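Local structure of starch synthase I (Hordeum vulgare, 4HLN) at residues Lys175-Ala180 / Trp210-His215; Lys185-Pro190 / His196-Phe201; Ser488-Ser491 / Phe497-Trp500. The protein belongs to the starch synthases, plant glycosyltransferases built from two Rossmann-like domains (the GT-B fold). All blocks are in the same frame, centred on the assembly; numbering follows the deposited sequence.

Contact 1. Residues Lys175-Ala180 / Trp210-His215; sequences KNYAKA and WVFVDH
Ala180 and Phe212 bring the two backbones nearest, with their CA atoms still 7.7 Å apart, so side chains make the join. Residues 175-180 belong to the loop that leads into strand 181-190, and a type I turn runs from Tyr177 to Ala180, closed by Ala180 N to Tyr177 O at 3.0 Å. Residues 210-214 are strand, hydrogen-bonded to strand 195-205 along one edge and to strand 160-166 along the other.

Phe212 is the hub. Its CG lies anti to its own carbonyl carbon (chi1 -63°), and from there the ring reaches up to the turn. Tyr177 comes in edge first: its CD1 stands over one face of Phe212, offset toward the rim, while Tyr177 CE1 lies just past that rim, 3.6 Å from Phe212 CE1. The planes meet at 89° and the ring centres are 5.3 Å apart, a T-shaped stack. The Ala180 methyl meets the CD2 and CE2 atoms of the same ring, with Ala180 CB to Phe212 CD2 at 3.7 Å. The two ends of the turn thus share one phenylalanine. Beyond the stack, Tyr177 OH makes a weak hydrogen bond to Tyr168 N, and Arg167 touches both rings.

All three touching residues are buried. This is a connecting loop folded over the central sheet of an alpha/beta, Rossmann-like domain, on the side away from helix 235-252.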
loop_
_atom_site.group_PDB
_atom_site.type_symbol
_atom_site.label_atom_id
_atom_site.label_comp_id
_atom_site.label_asym_id
_atom_site.label_seq_id
_atom_site.Cartn_x
_atom_site.Cartn_y
_atom_site.Cartn_z
ATOM N N LYS A 175 2.623 -5.333 27.778
ATOM C CA LYS A 175 3.784 -4.468 27.572
ATOM C C LYS A 175 3.614 -3.579 26.344
ATOM O O LYS A 175 4.188 -2.495 26.273
ATOM C CB LYS A 175 5.039 -5.327 27.400
ATOM C CG LYS A 175 4.922 -6.320 26.235
ATOM C CD LYS A 175 6.171 -7.169 26.029
ATOM C CE LYS A 175 6.024 -8.018 24.771
ATOM N NZ LYS A 175 7.209 -8.883 24.512
ATOM N N ASN A 176 2.822 -4.049 25.384
ATOM C CA ASN A 176 2.571 -3.337 24.137
ATOM C C ASN A 176 1.772 -2.029 24.281
ATOM O O ASN A 176 1.685 -1.225 23.354
ATOM C CB ASN A 176 1.853 -4.268 23.166
ATOM C CG ASN A 176 2.811 -4.985 22.244
ATOM O OD1 ASN A 176 4.016 -5.012 22.492
ATOM N ND2 ASN A 176 2.285 -5.559 21.166
ATOM N N TYR A 177 1.184 -1.817 25.445
ATOM C CA TYR A 177 0.347 -0.656 25.641
ATOM C C TYR A 177 0.706 -0.021 26.968
ATOM O O TYR A 177 -0.033 0.813 27.490
ATOM C CB TYR A 177 -1.116 -1.081 25.643
ATOM C CG TYR A 177 -1.616 -1.583 24.303
ATOM C CD1 TYR A 177 -1.952 -0.692 23.294
ATOM C CD2 TYR A 177 -1.769 -2.944 24.051
ATOM C CE1 TYR A 177 -2.418 -1.133 22.069
ATOM C CE2 TYR A 177 -2.240 -3.397 22.824
ATOM C CZ TYR A 177 -2.561 -2.481 21.835
ATOM O OH TYR A 177 -3.029 -2.894 20.607
ATOM N N ALA A 178 1.843 -0.437 27.516
ATOM C CA ALA A 178 2.267 0.037 28.821
ATOM C C ALA A 178 2.274 1.559 28.853
ATOM O O ALA A 178 1.797 2.170 29.814
ATOM C CB ALA A 178 3.641 -0.520 29.176
ATOM N N LYS A 179 2.789 2.173 27.792
ATOM C CA LYS A 179 2.914 3.629 27.769
ATOM C C LYS A 179 1.702 4.376 27.190
ATOM O O LYS A 179 1.730 5.589 27.042
ATOM C CB LYS A 179 4.206 4.056 27.070
ATOM C CG LYS A 179 5.465 3.543 27.743
ATOM C CD LYS A 179 6.538 4.623 27.788
ATOM C CE LYS A 179 7.706 4.208 28.676
ATOM N NZ LYS A 179 8.635 5.337 28.966
ATOM N N ALA A 180 0.637 3.656 26.873
ATOM C CA ALA A 180 -0.587 4.291 26.421
ATOM C C ALA A 180 -1.502 4.486 27.618
ATOM O O ALA A 180 -2.216 3.560 28.008
ATOM C CB ALA A 180 -1.272 3.429 25.393
ATOM N N TRP A 210 -1.055 8.905 19.355
ATOM C CA TRP A 210 -1.573 7.561 19.213
ATOM C C TRP A 210 -2.707 7.419 20.180
ATOM O O TRP A 210 -2.495 7.410 21.396
ATOM C CB TRP A 210 -0.482 6.565 19.570
ATOM C CG TRP A 210 0.702 6.766 18.727
ATOM C CD1 TRP A 210 1.823 7.476 19.037
ATOM C CD2 TRP A 210 0.876 6.286 17.397
ATOM N NE1 TRP A 210 2.697 7.459 17.978
ATOM C CE2 TRP A 210 2.137 6.738 16.955
ATOM C CE3 TRP A 210 0.084 5.517 16.532
ATOM C CZ2 TRP A 210 2.636 6.438 15.685
ATOM C CZ3 TRP A 210 0.573 5.223 15.269
ATOM C CH2 TRP A 210 1.843 5.677 14.857
ATOM N N VAL A 211 -3.911 7.327 19.636
ATOM C CA VAL A 211 -5.117 7.229 20.441
ATOM C C VAL A 211 -5.729 5.843 20.303
ATOM O O VAL A 211 -5.972 5.363 19.197
ATOM C CB VAL A 211 -6.159 8.258 20.000
ATOM C CG1 VAL A 211 -7.486 8.028 20.728
ATOM C CG2 VAL A 211 -5.633 9.656 20.226
ATOM N N PHE A 212 -5.996 5.214 21.439
ATOM C CA PHE A 212 -6.472 3.844 21.462
ATOM C C PHE A 212 -7.861 3.773 22.000
ATOM O O PHE A 212 -8.155 4.321 23.061
ATOM C CB PHE A 212 -5.563 3.007 22.329
ATOM C CG PHE A 212 -4.201 2.930 21.803
ATOM C CD1 PHE A 212 -3.899 2.037 20.778
ATOM C CD2 PHE A 212 -3.214 3.775 22.285
ATOM C CE1 PHE A 212 -2.611 1.967 20.263
ATOM C CE2 PHE A 212 -1.922 3.714 21.776
ATOM C CZ PHE A 212 -1.619 2.815 20.760
ATOM N N VAL A 213 -8.715 3.089 21.256
ATOM C CA VAL A 213 -10.109 2.951 21.629
ATOM C C VAL A 213 -10.277 1.634 22.369
ATOM O O VAL A 213 -9.947 0.576 21.837
ATOM C CB VAL A 213 -10.998 3.025 20.396
ATOM C CG1 VAL A 213 -12.466 2.846 20.769
ATOM C CG2 VAL A 213 -10.783 4.367 19.725
ATOM N N ASP A 214 -10.759 1.705 23.610
ATOM C CA ASP A 214 -10.866 0.512 24.438
ATOM C C ASP A 214 -12.290 -0.019 24.635
ATOM O O ASP A 214 -13.203 0.700 25.077
ATOM C CB ASP A 214 -10.193 0.710 25.795
ATOM C CG ASP A 214 -9.901 -0.617 26.495
ATOM O OD1 ASP A 214 -9.165 -1.446 25.907
ATOM O OD2 ASP A 214 -10.416 -0.839 27.617
ATOM N N HIS A 215 -12.445 -1.300 24.310
ATOM C CA HIS A 215 -13.674 -2.043 24.543
ATOM C C HIS A 215 -13.285 -3.512 24.756
ATOM O O HIS A 215 -12.294 -3.994 24.197
ATOM C CB HIS A 215 -14.626 -1.887 23.347
ATOM C CG HIS A 215 -15.973 -2.495 23.569
ATOM N ND1 HIS A 215 -16.213 -3.847 23.420
ATOM C CD2 HIS A 215 -17.151 -1.941 23.946
ATOM C CE1 HIS A 215 -17.481 -4.096 23.697
ATOM N NE2 HIS A 215 -18.075 -2.957 24.013
#

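Contact 2. Residues Lys185-Pro190 / His196-Phe201; sequences KHIKIP and HEVTFF
Lys185-Pro190 and His196-Phe201 are the two arms of an antiparallel beta hairpin at the edge of the central sheet, with Lys185-Pro190 on the outermost strand. Five backbone hydrogen bonds join them. Ile187 and Val198 form one hydrogen-bonded pair and exchange both of theirs, as do Ile189 and His196; Phe200 N to Lys185 O makes the fifth.

Glu197 reaches across to His186 and Lys188, which lie on its own face; Lys188 is its non-hydrogen-bonded partner. Its CB lies 3.7 Å from Ile187 O. CG, turned anti to the backbone N (chi1 177°), stays by that carbonyl at 3.4 Å and also nears His186 CD2. The chain then runs on extended, and CD comes to 3.7 Å from His186 CD2, with carboxylate and imidazole planes 32° apart. At the tip OE2 lies by His186 CB, and OE1 sits between His186 CD2 and Lys188 CE. Lys188 NZ, weakly bonded to His186 NE2, is 4.2 Å from Glu197 OE1, longer than a salt bridge, though some attraction is likely.

The other face carries Ile187, Ile189 and Val198, together with His196. Ile187 and Val198 run alongside each other, and Ile189 CD1 spans to both methyls of Val198. Ile187 and Ile189 also touch helix 235-252. Phe200 turns an edge to the neighbouring strand, its CD2 lying 3.4 Å from Lys185 O in the ring plane, and its CE2 4.0 Å from Ile187 CG2.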
loop_
_atom_site.group_PDB
_atom_site.type_symbol
_atom_site.label_atom_id
_atom_site.label_comp_id
_atom_site.label_asym_id
_atom_site.label_seq_id
_atom_site.Cartn_x
_atom_site.Cartn_y
_atom_site.Cartn_z
ATOM N N LYS A 185 -11.310 9.944 29.472
ATOM C CA LYS A 185 -12.465 10.211 28.625
ATOM C C LYS A 185 -13.146 8.946 28.131
ATOM O O LYS A 185 -12.492 7.992 27.699
ATOM C CB LYS A 185 -12.040 11.066 27.448
ATOM C CG LYS A 185 -11.595 12.442 27.861
ATOM C CD LYS A 185 -12.784 13.306 28.235
ATOM C CE LYS A 185 -12.325 14.616 28.850
ATOM N NZ LYS A 185 -13.438 15.603 28.898
ATOM N N HIS A 186 -14.468 8.934 28.211
ATOM C CA HIS A 186 -15.242 7.828 27.669
ATOM C C HIS A 186 -16.393 8.377 26.824
ATOM O O HIS A 186 -16.808 9.518 27.007
ATOM C CB HIS A 186 -15.816 7.005 28.805
ATOM C CG HIS A 186 -17.018 7.625 29.448
ATOM N ND1 HIS A 186 -16.929 8.486 30.523
ATOM C CD2 HIS A 186 -18.339 7.512 29.164
ATOM C CE1 HIS A 186 -18.144 8.871 30.875
ATOM N NE2 HIS A 186 -19.017 8.297 30.067
ATOM N N ILE A 187 -16.908 7.582 25.894
ATOM C CA ILE A 187 -18.181 7.941 25.275
ATOM C C ILE A 187 -19.128 6.771 25.286
ATOM O O ILE A 187 -18.706 5.611 25.426
ATOM C CB ILE A 187 -18.032 8.448 23.841
ATOM C CG1 ILE A 187 -17.509 7.339 22.936
ATOM C CG2 ILE A 187 -17.114 9.674 23.800
ATOM C CD1 ILE A 187 -17.261 7.789 21.509
ATOM N N LYS A 188 -20.412 7.090 25.181
ATOM C CA LYS A 188 -21.457 6.073 25.081
ATOM C C LYS A 188 -22.072 6.138 23.697
ATOM O O LYS A 188 -22.666 7.159 23.304
ATOM C CB LYS A 188 -22.521 6.212 26.184
ATOM C CG LYS A 188 -22.038 5.748 27.554
ATOM C CD LYS A 188 -23.157 5.735 28.587
ATOM C CE LYS A 188 -22.602 5.678 30.023
ATOM N NZ LYS A 188 -22.107 7.009 30.541
ATOM N N ILE A 189 -21.896 5.045 22.956
ATOM C CA ILE A 189 -22.348 4.927 21.571
ATOM C C ILE A 189 -23.664 4.165 21.471
ATOM O O ILE A 189 -23.739 2.986 21.823
ATOM C CB ILE A 189 -21.312 4.180 20.734
ATOM C CG1 ILE A 189 -19.931 4.833 20.904
ATOM C CG2 ILE A 189 -21.763 4.120 19.293
ATOM C CD1 ILE A 189 -18.755 3.943 20.469
ATOM N N PRO A 190 -24.715 4.839 21.001
ATOM C CA PRO A 190 -25.996 4.148 20.808
ATOM C C PRO A 190 -25.974 3.365 19.488
ATOM O O PRO A 190 -25.895 3.945 18.396
ATOM C CB PRO A 190 -27.002 5.301 20.756
ATOM C CG PRO A 190 -26.206 6.400 20.088
ATOM C CD PRO A 190 -24.772 6.244 20.566
ATOM N N HIS A 196 -23.270 1.356 24.042
ATOM C CA HIS A 196 -21.996 0.749 24.414
ATOM C C HIS A 196 -20.935 1.794 24.726
ATOM O O HIS A 196 -20.851 2.842 24.088
ATOM C CB HIS A 196 -21.528 -0.209 23.317
ATOM C CG HIS A 196 -22.606 -1.135 22.849
ATOM N ND1 HIS A 196 -22.685 -2.451 23.255
ATOM C CD2 HIS A 196 -23.666 -0.926 22.034
ATOM C CE1 HIS A 196 -23.744 -3.014 22.702
ATOM N NE2 HIS A 196 -24.357 -2.110 21.957
ATOM N N GLU A 197 -20.118 1.514 25.719
ATOM C CA GLU A 197 -19.128 2.496 26.108
ATOM C C GLU A 197 -17.748 2.088 25.660
ATOM O O GLU A 197 -17.363 0.926 25.800
ATOM C CB GLU A 197 -19.119 2.678 27.614
ATOM C CG GLU A 197 -18.057 3.639 28.077
ATOM C CD GLU A 197 -18.076 3.825 29.574
ATOM O OE1 GLU A 197 -19.186 4.010 30.129
ATOM O OE2 GLU A 197 -16.987 3.771 30.190
ATOM N N VAL A 198 -17.017 3.056 25.118
ATOM C CA VAL A 198 -15.598 2.905 24.850
ATOM C C VAL A 198 -14.840 3.958 25.665
ATOM O O VAL A 198 -15.418 4.968 26.085
ATOM C CB VAL A 198 -15.281 3.062 23.341
ATOM C CG1 VAL A 198 -16.078 2.050 22.523
ATOM C CG2 VAL A 198 -15.618 4.462 22.874
ATOM N N THR A 199 -13.554 3.714 25.910
ATOM C CA THR A 199 -12.721 4.698 26.586
ATOM C C THR A 199 -11.481 4.959 25.741
ATOM O O THR A 199 -11.196 4.220 24.807
ATOM C CB THR A 199 -12.327 4.259 28.008
ATOM O OG1 THR A 199 -11.578 3.044 27.937
ATOM C CG2 THR A 199 -13.572 4.034 28.870
ATOM N N PHE A 200 -10.756 6.023 26.050
ATOM C CA PHE A 200 -9.631 6.404 25.220
ATOM C C PHE A 200 -8.344 6.367 26.007
ATOM O O PHE A 200 -8.254 6.931 27.105
ATOM C CB PHE A 200 -9.825 7.812 24.656
ATOM C CG PHE A 200 -11.015 7.953 23.759
ATOM C CD1 PHE A 200 -10.869 7.915 22.377
ATOM C CD2 PHE A 200 -12.281 8.143 24.290
ATOM C CE1 PHE A 200 -11.961 8.058 21.540
ATOM C CE2 PHE A 200 -13.388 8.284 23.456
ATOM C CZ PHE A 200 -13.225 8.241 22.080
ATOM N N PHE A 201 -7.350 5.704 25.425
ATOM C CA PHE A 201 -5.999 5.690 25.955
ATOM C C PHE A 201 -5.137 6.435 24.964
ATOM O O PHE A 201 -5.500 6.543 23.797
ATOM C CB PHE A 201 -5.522 4.254 26.170
ATOM C CG PHE A 201 -6.223 3.568 27.302
ATOM C CD1 PHE A 201 -7.576 3.265 27.212
ATOM C CD2 PHE A 201 -5.545 3.261 28.474
ATOM C CE1 PHE A 201 -8.247 2.650 28.269
ATOM C CE2 PHE A 201 -6.202 2.650 29.541
ATOM C CZ PHE A 201 -7.561 2.346 29.439
#

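Contact 3. Residues Ser488-Ser491 / Phe497-Trp500; sequences STES and FRGW
Glu490, near the end of helix 480-492, and Phe497, the first residue of strand 497-501, bring their CA atoms to 5.1 Å, where the chain turns back from helix to sheet. Two kinds of contact follow, one apolar and one polar.

The apolar one is a CH-pi contact. Thr489 CG2 sits almost exactly above the middle of the Phe497 ring, 3.8 Å from its centroid and 5° off the ring normal. Phe497 has CG anti to its backbone N (chi1 177°), which carries the ring against the helix, toward Thr489. Glu490 CB meets the same ring at its edge, in plane, 3.8 Å from Phe497 CD2. Thr489 OG1 is engaged with Trp485 O, one turn back in the helix, which leaves the methyl to face the ring. Ile462 of helix 455-466 touches both Thr489 and Phe497.

Glu490 makes the polar contact. Its chain runs out extended, CG passing 3.5 Å from Phe497 O. At its end Glu490 OE1 accepts a hydrogen bond from Gly499 N at 2.8 Å, nearly straight (164°). Arg498 lies across the glutamate at about a right angle, and the touch is through its aliphatic part, CD to Glu490 OE1 at 3.6 Å. The guanidinium is turned elsewhere: NH1 bonds Phe497 O and Lys494 O, NE bonds Leu432 O, and NH2 bonds Gly433 O.

These elements close the beta-alpha-beta unit of strand 471-476, helix 480-492 and strand 497-501. On this outermost strand, a carboxylate oxygen from the helix serves as acceptor for a backbone N-H, while the arginine spends its donors on main-chain carbonyls; its positive charge, with Arg498 NE 4.8 Å from Glu490 OE1, probably helps stabilise the carboxylate without a direct salt bridge.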
loop_
_atom_site.group_PDB
_atom_site.type_symbol
_atom_site.label_atom_id
_atom_site.label_comp_id
_atom_site.label_asym_id
_atom_site.label_seq_id
_atom_site.Cartn_x
_atom_site.Cartn_y
_atom_site.Cartn_z
ATOM N N SER A 488 15.403 -27.827 -8.585
ATOM C CA SER A 488 15.451 -28.637 -9.801
ATOM C C SER A 488 15.718 -27.789 -11.036
ATOM O O SER A 488 16.393 -28.221 -11.974
ATOM C CB SER A 488 14.152 -29.435 -9.973
ATOM O OG SER A 488 13.071 -28.807 -9.298
ATOM N N THR A 489 15.178 -26.577 -11.029
ATOM C CA THR A 489 15.324 -25.660 -12.152
ATOM C C THR A 489 16.777 -25.246 -12.310
ATOM O O THR A 489 17.309 -25.189 -13.422
ATOM C CB THR A 489 14.499 -24.389 -11.916
ATOM O OG1 THR A 489 13.144 -24.748 -11.618
ATOM C CG2 THR A 489 14.551 -23.478 -13.137
ATOM N N GLU A 490 17.399 -24.936 -11.177
ATOM C CA GLU A 490 18.801 -24.571 -11.117
ATOM C C GLU A 490 19.647 -25.663 -11.737
ATOM O O GLU A 490 20.648 -25.401 -12.403
ATOM C CB GLU A 490 19.198 -24.408 -9.662
ATOM C CG GLU A 490 20.645 -24.091 -9.438
ATOM C CD GLU A 490 20.868 -23.517 -8.059
ATOM O OE1 GLU A 490 20.476 -22.354 -7.825
ATOM O OE2 GLU A 490 21.408 -24.234 -7.200
ATOM N N SER A 491 19.224 -26.897 -11.496
ATOM C CA SER A 491 19.919 -28.064 -11.999
ATOM C C SER A 491 19.772 -28.213 -13.520
ATOM O O SER A 491 20.721 -28.597 -14.203
ATOM C CB SER A 491 19.414 -29.301 -11.275
ATOM O OG SER A 491 20.142 -30.433 -11.686
ATOM N N PHE A 497 20.508 -20.095 -14.130
ATOM C CA PHE A 497 19.508 -19.922 -13.082
ATOM C C PHE A 497 20.036 -20.251 -11.693
ATOM O O PHE A 497 20.650 -21.295 -11.486
ATOM C CB PHE A 497 18.272 -20.779 -13.368
ATOM C CG PHE A 497 17.233 -20.707 -12.294
ATOM C CD1 PHE A 497 16.131 -19.876 -12.431
ATOM C CD2 PHE A 497 17.362 -21.456 -11.137
ATOM C CE1 PHE A 497 15.169 -19.803 -11.436
ATOM C CE2 PHE A 497 16.406 -21.380 -10.136
ATOM C CZ PHE A 497 15.302 -20.552 -10.287
ATOM N N ARG A 498 19.765 -19.360 -10.744
ATOM C CA ARG A 498 20.105 -19.576 -9.343
ATOM C C ARG A 498 18.919 -19.288 -8.422
ATOM O O ARG A 498 18.231 -18.277 -8.568
ATOM C CB ARG A 498 21.293 -18.702 -8.936
ATOM C CG ARG A 498 22.591 -19.013 -9.675
ATOM C CD ARG A 498 23.161 -20.378 -9.305
ATOM N NE ARG A 498 24.446 -20.595 -9.961
ATOM C CZ ARG A 498 24.599 -21.186 -11.140
ATOM N NH1 ARG A 498 23.547 -21.646 -11.809
ATOM N NH2 ARG A 498 25.812 -21.321 -11.651
ATOM N N GLY A 499 18.694 -20.189 -7.473
ATOM C CA GLY A 499 17.631 -20.041 -6.502
ATOM C C GLY A 499 18.192 -20.049 -5.095
ATOM O O GLY A 499 18.690 -21.074 -4.606
ATOM N N TRP A 500 18.119 -18.893 -4.447
ATOM C CA TRP A 500 18.633 -18.728 -3.101
ATOM C C TRP A 500 17.458 -18.879 -2.160
ATOM O O TRP A 500 16.642 -17.960 -2.015
ATOM C CB TRP A 500 19.246 -17.336 -2.948
ATOM C CG TRP A 500 20.251 -17.183 -1.826
ATOM C CD1 TRP A 500 21.606 -17.072 -1.959
ATOM C CD2 TRP A 500 19.980 -17.094 -0.410
ATOM N NE1 TRP A 500 22.196 -16.936 -0.722
ATOM C CE2 TRP A 500 21.224 -16.943 0.246
ATOM C CE3 TRP A 500 18.811 -17.135 0.363
ATOM C CZ2 TRP A 500 21.335 -16.831 1.640
ATOM C CZ3 TRP A 500 18.920 -17.020 1.751
ATOM C CH2 TRP A 500 20.173 -16.871 2.373
#

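How the contacts relate
From the N terminus, the chain enters contact 1 at Lys175-Ala180 and leaves it at Trp210-His215, closing a loop of 29 residues that is mostly strand. Contact 2 is nested within that loop and closes a shorter one, the hairpin connection, with five residues between its segments. The two touch through neighbouring strands 195-205 and 208-214, where Phe212 N lies 2.8 Å from Phe201 O, a probable hydrogen bond. Contact 3 comes later, in series, and also spans five residues. It belongs to the glycosyl transferases group 1 region, about 47 Å from contact 1 between centres, and ties a helix to the edge strand of a separate parallel sheet.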